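Local coordinates for protein superoxide dismutase (Clostridium difficile, PDB 3TJT) that probably converts superoxide radicals into hydrogen peroxide and oxygen at a single bound iron ion, at residues A[119-124]-A[162-167]; A[136-139]-A[143-146]; A[123-128]-A[132-137]. One frame throughout, in Å; residues are numbered along the deposited sequence.

Interaction 1: residues A[119-124]-A[162-167]; sequences QEFQKS and PIIGLD. With FE (Fe (III) ion), chain B.
Phe121 reaches out from helix 114-127 and sets the far rim of its ring against Ile164 and Leu166 of strand 161-167. The two partners approach the ring differently. Ile164 lies over one face, its CD1 standing 4.1 Å above the plane of the Phe121 ring and displaced toward the rim, where CG1 of Ile164 also comes within 4.1 Å of Phe121 CE1. Leu166 meets the ring at its edge: its CB lies in the ring plane, 3.9 Å from Phe121 CZ, and its CD2 adds a contact to Phe121 CE2 at 4.1 Å. The reach of the phenylalanine follows from its first torsion, with CG anti to the backbone N (chi1 -172°), which carries the ring across most of the gap between the two backbones, whose Phe121 and Leu166 CA atoms lie 9.4 Å apart.

Farther out, a classic beta bulge sets both Ile163 and Ile164 opposite Leu136 of strand 132-138. Ile164 also packs on Trp194 and Ala197 of helix 194-202, and Leu166 on Tyr184 and Trp188 of helix 181-188, while Ile146 of strand 144-150 also touches Phe121.

Immediately after Leu166 the strand delivers Asp167 to the metal site of this iron/manganese superoxide dismutase. Asp167 OD2 binds the ferric ion at 1.9 Å, alongside His30, His85 and His171 and a water 2.2 Å from the iron; Asp167 OD1 is hydrogen-bonded to Trp169 N, which helps fix the carboxylate. Helix and strand meet through a wholly apolar, buried interface, whose cohesion comes from close packing, so that the fit between them depends on the shapes of Phe121, Ile164 and Leu166, one residue ahead of the metal ligand.

Interaction 2: residues A[136-139]-A[143-146]; sequences LVAT and KLSI
Val137 and Ser145 face each other as a hydrogen-bonded antiparallel pair, and their backbones are joined by two bonds, one in each direction. Val137 N gives a nearly linear bond to Ser145 O (2.9 Å, 176°), arriving almost end-on to the carbonyl. In return Ser145 N binds Val137 O at 3.0 Å, tilted somewhat out of the carbonyl plane, and that same oxygen takes a CA-H contact from Leu144 CA at 3.3 Å. Toward the turn Thr139 N donates in the carbonyl plane to Lys143 O at 3.0 Å. Lys143 N answers with a weak, bent bond to Thr139 OG1, 3.3 Å long. The threonine hydroxyl, set between its own backbone N and carbonyl carbon (chi1 60°), is turned toward that amide and has a stronger partner in Asp141 within the turn.

These bonds close the beta hairpin of strands 132-138 and 144-150 in the three-stranded antiparallel sheet of the C-terminal domain. Since 132-138 is the central strand, the N and O of Leu136 are taken up on its other side by Ile164 and Ile163. At the outer strand, Asp110 of helix 101-111 serves two donors, OD2 receiving Leu144 N and OD1 forming a salt bridge with Lys143 NZ.

Leu136, Ala138, Leu144 and Ile146 share one face of the sheet. There Leu136 CD1 sits 4.0 Å from Leu144 CB, the two leucines crossing at a slant, and Leu144 CD2 comes to 3.8 Å from Ala138 CB; Phe111 of helix 101-111 touches both leucines, and Phe117 of helix 114-127 touches Leu136 and Ile146. On the other face Val137 CG2 lies close against the hydroxyl of its pair, 3.3 Å from Ser145 OG, and packs on Pro155 and Leu160.

Interaction 3: residues A[123-128]-A[132-137]; sequences KSALDV and GWAWLV
The backbones of helix 114-127 and strand 132-138 come nearest at Ala125 and Ala134, whose CA atoms are 5.1 Å apart, and remain close at Val128 and Gly132, 6.5 Å between CA atoms. So near an approach rests on small residues: Ala134 CB points at the helix and lies 3.8 Å from both CA and CB of Ala125. Gly132 is extended (phi 169°, psi -160°), with backbone angles that leave no room for a side chain beside the preceding carbonyl oxygen.

This is the short connection by which the last helix turn leads into the central strand of the antiparallel sheet; Arg181 NH1 hydrogen-bonds the carbonyl oxygens of Ala125 and Val128. Val128, just past the helix, bridges the corner with its two methyl groups: CG1 reaches Gly132 N at 4.1 Å, and CG2 reaches Trp133 O at 4.0 Å. With CG1 anti to the backbone N (chi1 168°), both branches face the strand.

Trp133 turns its CB away from the helix; its ring lies beside the metal site, packing edge-to-face with His85, and its NE1 is bonded to Gln152. CH2 of Trp135 lies 3.6 Å above one face of the Trp133 ring.

Overall arrangement
All three contacts involve the three-stranded sheet of the C-terminal domain. Interactions 1 and 3 share Lys123 and Ser124, with centres about 5 Å apart: successive turns of helix 114-127 rest on strands 161-167 and 132-138, which are joined by a probable hydrogen bond from Leu166 N to Ala134 O (2.8 Å). Interaction 2 continues strand 132-138 from Leu136 into the hairpin, its centre about 10 Å from that of interaction 1 and 12 Å from that of interaction 3. Ile146 ties it back to the helix, CG2 lying 3.6 Å from Ser124 OG. Iron lies near the other end of strand 132-138 from the hairpin turn: Asp167 of interaction 1 binds it, and the side chain of Trp133 from interaction 3 comes within about 5 Å.

Interaction 1: residues A[119-124]-A[162-167]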
loop_
_atom_site.group_PDB
_atom_site.type_symbol
_atom_site.label_atom_id
_atom_site.label_comp_id
_atom_site.label_asym_id
_atom_site.label_seq_id
_atom_site.Cartn_x
_atom_site.Cartn_y
_atom_site.Cartn_z
ATOM N N GLN A 119 -5.073 -2.155 -22.915
ATOM C CA GLN A 119 -5.627 -3.275 -22.153
ATOM C C GLN A 119 -4.584 -3.889 -21.226
ATOM O O GLN A 119 -4.895 -4.239 -20.085
ATOM C CB GLN A 119 -6.197 -4.347 -23.081
ATOM C CG GLN A 119 -7.457 -3.892 -23.812
ATOM C CD GLN A 119 -8.038 -4.969 -24.711
ATOM O OE1 GLN A 119 -7.671 -6.143 -24.613
ATOM N NE2 GLN A 119 -8.958 -4.573 -25.590
ATOM N N GLU A 120 -3.350 -4.012 -21.714
ATOM C CA GLU A 120 -2.272 -4.583 -20.907
ATOM C C GLU A 120 -1.891 -3.662 -19.758
ATOM O O GLU A 120 -1.673 -4.116 -18.634
ATOM C CB GLU A 120 -1.033 -4.911 -21.755
ATOM C CG GLU A 120 0.091 -5.578 -20.952
ATOM C CD GLU A 120 1.319 -5.926 -21.796
ATOM O OE1 GLU A 120 1.219 -5.931 -23.045
ATOM O OE2 GLU A 120 2.388 -6.189 -21.204
ATOM N N PHE A 121 -1.811 -2.367 -20.029
ATOM C CA PHE A 121 -1.478 -1.413 -18.980
ATOM C C PHE A 121 -2.552 -1.435 -17.891
ATOM O O PHE A 121 -2.245 -1.467 -16.688
ATOM C CB PHE A 121 -1.331 -0.002 -19.556
ATOM C CG PHE A 121 -0.810 0.999 -18.570
ATOM C CD1 PHE A 121 0.544 1.281 -18.503
ATOM C CD2 PHE A 121 -1.675 1.647 -17.698
ATOM C CE1 PHE A 121 1.030 2.198 -17.589
ATOM C CE2 PHE A 121 -1.205 2.567 -16.781
ATOM C CZ PHE A 121 0.151 2.842 -16.719
ATOM N N GLN A 122 -3.814 -1.417 -18.311
ATOM C CA GLN A 122 -4.911 -1.392 -17.349
ATOM C C GLN A 122 -4.910 -2.627 -16.454
ATOM O O GLN A 122 -5.118 -2.519 -15.251
ATOM C CB GLN A 122 -6.259 -1.223 -18.045
ATOM C CG GLN A 122 -6.410 0.133 -18.706
ATOM C CD GLN A 122 -7.866 0.548 -18.850
ATOM O OE1 GLN A 122 -8.234 1.253 -19.787
ATOM N NE2 GLN A 122 -8.698 0.120 -17.910
ATOM N N LYS A 123 -4.660 -3.792 -17.038
ATOM C CA LYS A 123 -4.601 -5.025 -16.254
ATOM C C LYS A 123 -3.422 -5.035 -15.283
ATOM O O LYS A 123 -3.554 -5.472 -14.133
ATOM C CB LYS A 123 -4.532 -6.251 -17.164
ATOM C CG LYS A 123 -4.664 -7.559 -16.395
ATOM C CD LYS A 123 -4.705 -8.749 -17.333
ATOM C CE LYS A 123 -5.294 -9.973 -16.637
ATOM N NZ LYS A 123 -4.548 -10.351 -15.403
ATOM N N SER A 124 -2.265 -4.569 -15.742
ATOM C CA SER A 124 -1.099 -4.508 -14.864
ATOM C C SER A 124 -1.352 -3.574 -13.690
ATOM O O SER A 124 -1.002 -3.893 -12.551
ATOM C CB SER A 124 0.162 -4.082 -15.627
ATOM O OG SER A 124 0.547 -5.089 -16.556
ATOM N N PRO A 162 11.098 5.510 -17.618
ATOM C CA PRO A 162 9.637 5.641 -17.559
ATOM C C PRO A 162 9.130 6.573 -18.653
ATOM O O PRO A 162 9.679 7.658 -18.840
ATOM C CB PRO A 162 9.382 6.280 -16.186
ATOM C CG PRO A 162 10.661 6.199 -15.445
ATOM C CD PRO A 162 11.762 6.121 -16.458
ATOM N N ILE A 163 8.084 6.143 -19.349
ATOM C CA ILE A 163 7.470 6.918 -20.421
ATOM C C ILE A 163 6.130 7.488 -19.936
ATOM O O ILE A 163 5.907 8.694 -19.989
ATOM C CB ILE A 163 7.271 6.056 -21.673
ATOM C CG1 ILE A 163 8.617 5.451 -22.109
ATOM C CG2 ILE A 163 6.650 6.883 -22.816
ATOM C CD1 ILE A 163 9.716 6.486 -22.317
ATOM N N ILE A 164 5.238 6.612 -19.476
ATOM C CA ILE A 164 4.132 7.055 -18.616
ATOM C C ILE A 164 4.094 6.167 -17.365
ATOM O O ILE A 164 4.689 5.090 -17.337
ATOM C CB ILE A 164 2.746 7.039 -19.324
ATOM C CG1 ILE A 164 2.211 5.613 -19.485
ATOM C CG2 ILE A 164 2.797 7.806 -20.665
ATOM C CD1 ILE A 164 0.774 5.539 -20.023
ATOM N N GLY A 165 3.405 6.618 -16.328
ATOM C CA GLY A 165 3.301 5.823 -15.115
ATOM C C GLY A 165 2.074 6.235 -14.332
ATOM O O GLY A 165 1.702 7.405 -14.365
ATOM N N LEU A 166 1.460 5.276 -13.638
ATOM C CA LEU A 166 0.226 5.506 -12.879
ATOM C C LEU A 166 0.402 5.069 -11.431
ATOM O O LEU A 166 0.766 3.921 -11.147
ATOM C CB LEU A 166 -0.938 4.736 -13.513
ATOM C CG LEU A 166 -2.288 4.770 -12.773
ATOM C CD1 LEU A 166 -2.782 6.205 -12.578
ATOM C CD2 LEU A 166 -3.316 3.917 -13.520
ATOM N N ASP A 167 0.136 6.000 -10.526
ATOM C CA ASP A 167 0.170 5.767 -9.085
ATOM C C ASP A 167 -1.073 4.979 -8.680
ATOM O O ASP A 167 -2.192 5.456 -8.858
ATOM C CB ASP A 167 0.198 7.130 -8.384
ATOM C CG ASP A 167 0.441 7.041 -6.892
ATOM O OD1 ASP A 167 0.462 5.920 -6.331
ATOM O OD2 ASP A 167 0.628 8.108 -6.261
HETATM FE FE FE B . 1.112 8.905 -4.589
HETATM O O HOH W 1 2.314 7.043 -4.322
#

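Interaction 2: residues A[136-139]-A[143-146]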
loop_
_atom_site.group_PDB
_atom_site.type_symbol
_atom_site.label_atom_id
_atom_site.label_comp_id
_atom_site.label_asym_id
_atom_site.label_seq_id
_atom_site.Cartn_x
_atom_site.Cartn_y
_atom_site.Cartn_z
ATOM N N LEU A 136 4.788 2.332 -18.278
ATOM C CA LEU A 136 5.261 2.036 -19.631
ATOM C C LEU A 136 6.716 2.467 -19.630
ATOM O O LEU A 136 7.031 3.625 -19.329
ATOM C CB LEU A 136 4.472 2.825 -20.683
ATOM C CG LEU A 136 5.007 2.766 -22.120
ATOM C CD1 LEU A 136 4.878 1.355 -22.670
ATOM C CD2 LEU A 136 4.276 3.766 -23.007
ATOM N N VAL A 137 7.619 1.538 -19.936
ATOM C CA VAL A 137 9.039 1.840 -19.859
ATOM C C VAL A 137 9.741 1.503 -21.171
ATOM O O VAL A 137 9.228 0.731 -21.974
ATOM C CB VAL A 137 9.735 1.069 -18.717
ATOM C CG1 VAL A 137 9.157 1.470 -17.352
ATOM C CG2 VAL A 137 9.629 -0.434 -18.945
ATOM N N ALA A 138 10.910 2.100 -21.371
ATOM C CA ALA A 138 11.721 1.809 -22.550
ATOM C C ALA A 138 13.131 1.410 -22.140
ATOM O O ALA A 138 13.702 1.969 -21.195
ATOM C CB ALA A 138 11.777 3.017 -23.463
ATOM N N THR A 139 13.693 0.441 -22.851
ATOM C CA THR A 139 15.116 0.164 -22.724
ATOM C C THR A 139 15.900 1.281 -23.407
ATOM O O THR A 139 15.328 2.142 -24.074
ATOM C CB THR A 139 15.481 -1.174 -23.379
ATOM O OG1 THR A 139 15.148 -1.121 -24.770
ATOM C CG2 THR A 139 14.718 -2.309 -22.728
ATOM N N LYS A 143 12.935 0.002 -26.951
ATOM C CA LYS A 143 11.950 -1.073 -26.907
ATOM C C LYS A 143 11.005 -0.835 -25.726
ATOM O O LYS A 143 11.467 -0.605 -24.615
ATOM C CB LYS A 143 12.659 -2.422 -26.743
ATOM C CG LYS A 143 11.739 -3.625 -26.733
ATOM C CD LYS A 143 11.117 -3.846 -28.100
ATOM C CE LYS A 143 10.284 -5.118 -28.142
ATOM N NZ LYS A 143 9.546 -5.247 -29.435
ATOM N N LEU A 144 9.697 -0.895 -25.968
ATOM C CA LEU A 144 8.714 -0.626 -24.909
ATOM C C LEU A 144 8.192 -1.891 -24.235
ATOM O O LEU A 144 8.044 -2.930 -24.872
ATOM C CB LEU A 144 7.525 0.164 -25.466
ATOM C CG LEU A 144 7.815 1.541 -26.065
ATOM C CD1 LEU A 144 6.546 2.126 -26.718
ATOM C CD2 LEU A 144 8.381 2.488 -25.015
ATOM N N SER A 145 7.893 -1.783 -22.941
ATOM C CA SER A 145 7.246 -2.853 -22.205
ATOM C C SER A 145 6.452 -2.241 -21.056
ATOM O O SER A 145 6.626 -1.071 -20.732
ATOM C CB SER A 145 8.281 -3.839 -21.649
ATOM O OG SER A 145 9.179 -3.193 -20.761
ATOM N N ILE A 146 5.575 -3.032 -20.456
ATOM C CA ILE A 146 4.850 -2.594 -19.266
ATOM C C ILE A 146 5.356 -3.369 -18.047
ATOM O O ILE A 146 5.546 -4.584 -18.119
ATOM C CB ILE A 146 3.341 -2.797 -19.440
ATOM C CG1 ILE A 146 2.817 -1.814 -20.495
ATOM C CG2 ILE A 146 2.616 -2.591 -18.109
ATOM C CD1 ILE A 146 1.459 -2.165 -21.036
#

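Interaction 3: residues A[123-128]-A[132-137]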
loop_
_atom_site.group_PDB
_atom_site.type_symbol
_atom_site.label_atom_id
_atom_site.label_comp_id
_atom_site.label_asym_id
_atom_site.label_seq_id
_atom_site.Cartn_x
_atom_site.Cartn_y
_atom_site.Cartn_z
ATOM N N LYS A 123 -4.660 -3.792 -17.038
ATOM C CA LYS A 123 -4.601 -5.025 -16.254
ATOM C C LYS A 123 -3.422 -5.035 -15.283
ATOM O O LYS A 123 -3.554 -5.472 -14.133
ATOM C CB LYS A 123 -4.532 -6.251 -17.164
ATOM C CG LYS A 123 -4.664 -7.559 -16.395
ATOM C CD LYS A 123 -4.705 -8.749 -17.333
ATOM C CE LYS A 123 -5.294 -9.973 -16.637
ATOM N NZ LYS A 123 -4.548 -10.351 -15.403
ATOM N N SER A 124 -2.265 -4.569 -15.742
ATOM C CA SER A 124 -1.099 -4.508 -14.864
ATOM C C SER A 124 -1.352 -3.574 -13.690
ATOM O O SER A 124 -1.002 -3.893 -12.551
ATOM C CB SER A 124 0.162 -4.082 -15.627
ATOM O OG SER A 124 0.547 -5.089 -16.556
ATOM N N ALA A 125 -1.964 -2.425 -13.970
ATOM C CA ALA A 125 -2.303 -1.463 -12.923
ATOM C C ALA A 125 -3.309 -2.057 -11.931
ATOM O O ALA A 125 -3.203 -1.852 -10.711
ATOM C CB ALA A 125 -2.872 -0.183 -13.548
ATOM N N LEU A 126 -4.283 -2.791 -12.455
ATOM C CA LEU A 126 -5.322 -3.374 -11.610
ATOM C C LEU A 126 -4.759 -4.456 -10.702
ATOM O O LEU A 126 -5.214 -4.631 -9.575
ATOM C CB LEU A 126 -6.443 -3.956 -12.470
ATOM C CG LEU A 126 -7.671 -4.450 -11.701
ATOM C CD1 LEU A 126 -8.429 -3.262 -11.131
ATOM C CD2 LEU A 126 -8.571 -5.306 -12.596
ATOM N N ASP A 127 -3.759 -5.176 -11.198
ATOM C CA ASP A 127 -3.229 -6.337 -10.488
ATOM C C ASP A 127 -2.121 -6.029 -9.467
ATOM O O ASP A 127 -1.685 -6.925 -8.744
ATOM C CB ASP A 127 -2.745 -7.398 -11.485
ATOM C CG ASP A 127 -3.889 -8.077 -12.233
ATOM O OD1 ASP A 127 -5.072 -7.849 -11.893
ATOM O OD2 ASP A 127 -3.602 -8.847 -13.176
ATOM N N VAL A 128 -1.660 -4.782 -9.393
ATOM C CA VAL A 128 -0.676 -4.428 -8.382
ATOM C C VAL A 128 -1.282 -4.728 -7.019
ATOM O O VAL A 128 -2.382 -4.254 -6.704
ATOM C CB VAL A 128 -0.278 -2.937 -8.439
ATOM C CG1 VAL A 128 0.510 -2.552 -7.201
ATOM C CG2 VAL A 128 0.535 -2.646 -9.714
ATOM N N GLY A 132 1.754 0.656 -5.049
ATOM C CA GLY A 132 2.758 0.655 -6.104
ATOM C C GLY A 132 2.344 1.429 -7.335
ATOM O O GLY A 132 1.460 2.276 -7.267
ATOM N N TRP A 133 3.000 1.122 -8.454
ATOM C CA TRP A 133 2.907 1.906 -9.691
ATOM C C TRP A 133 2.863 0.968 -10.888
ATOM O O TRP A 133 3.458 -0.110 -10.860
ATOM C CB TRP A 133 4.149 2.795 -9.840
ATOM C CG TRP A 133 4.255 3.875 -8.829
ATOM C CD1 TRP A 133 4.652 3.748 -7.529
ATOM C CD2 TRP A 133 3.967 5.264 -9.028
ATOM N NE1 TRP A 133 4.618 4.967 -6.904
ATOM C CE2 TRP A 133 4.202 5.917 -7.802
ATOM C CE3 TRP A 133 3.544 6.018 -10.127
ATOM C CZ2 TRP A 133 4.023 7.290 -7.635
ATOM C CZ3 TRP A 133 3.366 7.391 -9.963
ATOM C CH2 TRP A 133 3.604 8.008 -8.727
ATOM N N ALA A 134 2.168 1.375 -11.948
ATOM C CA ALA A 134 2.276 0.684 -13.233
ATOM C C ALA A 134 2.979 1.612 -14.212
ATOM O O ALA A 134 2.712 2.811 -14.225
ATOM C CB ALA A 134 0.906 0.299 -13.770
ATOM N N TRP A 135 3.869 1.057 -15.032
ATOM C CA TRP A 135 4.720 1.877 -15.895
ATOM C C TRP A 135 4.737 1.386 -17.340
ATOM O O TRP A 135 4.716 0.180 -17.598
ATOM C CB TRP A 135 6.180 1.848 -15.402
ATOM C CG TRP A 135 6.407 2.225 -13.959
ATOM C CD1 TRP A 135 6.516 1.371 -12.893
ATOM C CD2 TRP A 135 6.564 3.543 -13.439
ATOM N NE1 TRP A 135 6.742 2.085 -11.737
ATOM C CE2 TRP A 135 6.768 3.421 -12.043
ATOM C CE3 TRP A 135 6.557 4.822 -14.015
ATOM C CZ2 TRP A 135 6.950 4.522 -11.221
ATOM C CZ3 TRP A 135 6.746 5.919 -13.193
ATOM C CH2 TRP A 135 6.936 5.765 -11.806
ATOM N N LEU A 136 4.788 2.332 -18.278
ATOM C CA LEU A 136 5.261 2.036 -19.631
ATOM C C LEU A 136 6.716 2.467 -19.630
ATOM O O LEU A 136 7.031 3.625 -19.329
ATOM C CB LEU A 136 4.472 2.825 -20.683
ATOM C CG LEU A 136 5.007 2.766 -22.120
ATOM C CD1 LEU A 136 4.878 1.355 -22.670
ATOM C CD2 LEU A 136 4.276 3.766 -23.007
ATOM N N VAL A 137 7.619 1.538 -19.936
ATOM C CA VAL A 137 9.039 1.840 -19.859
ATOM C C VAL A 137 9.741 1.503 -21.171
ATOM O O VAL A 137 9.228 0.731 -21.974
ATOM C CB VAL A 137 9.735 1.069 -18.717
ATOM C CG1 VAL A 137 9.157 1.470 -17.352
ATOM C CG2 VAL A 137 9.629 -0.434 -18.945
#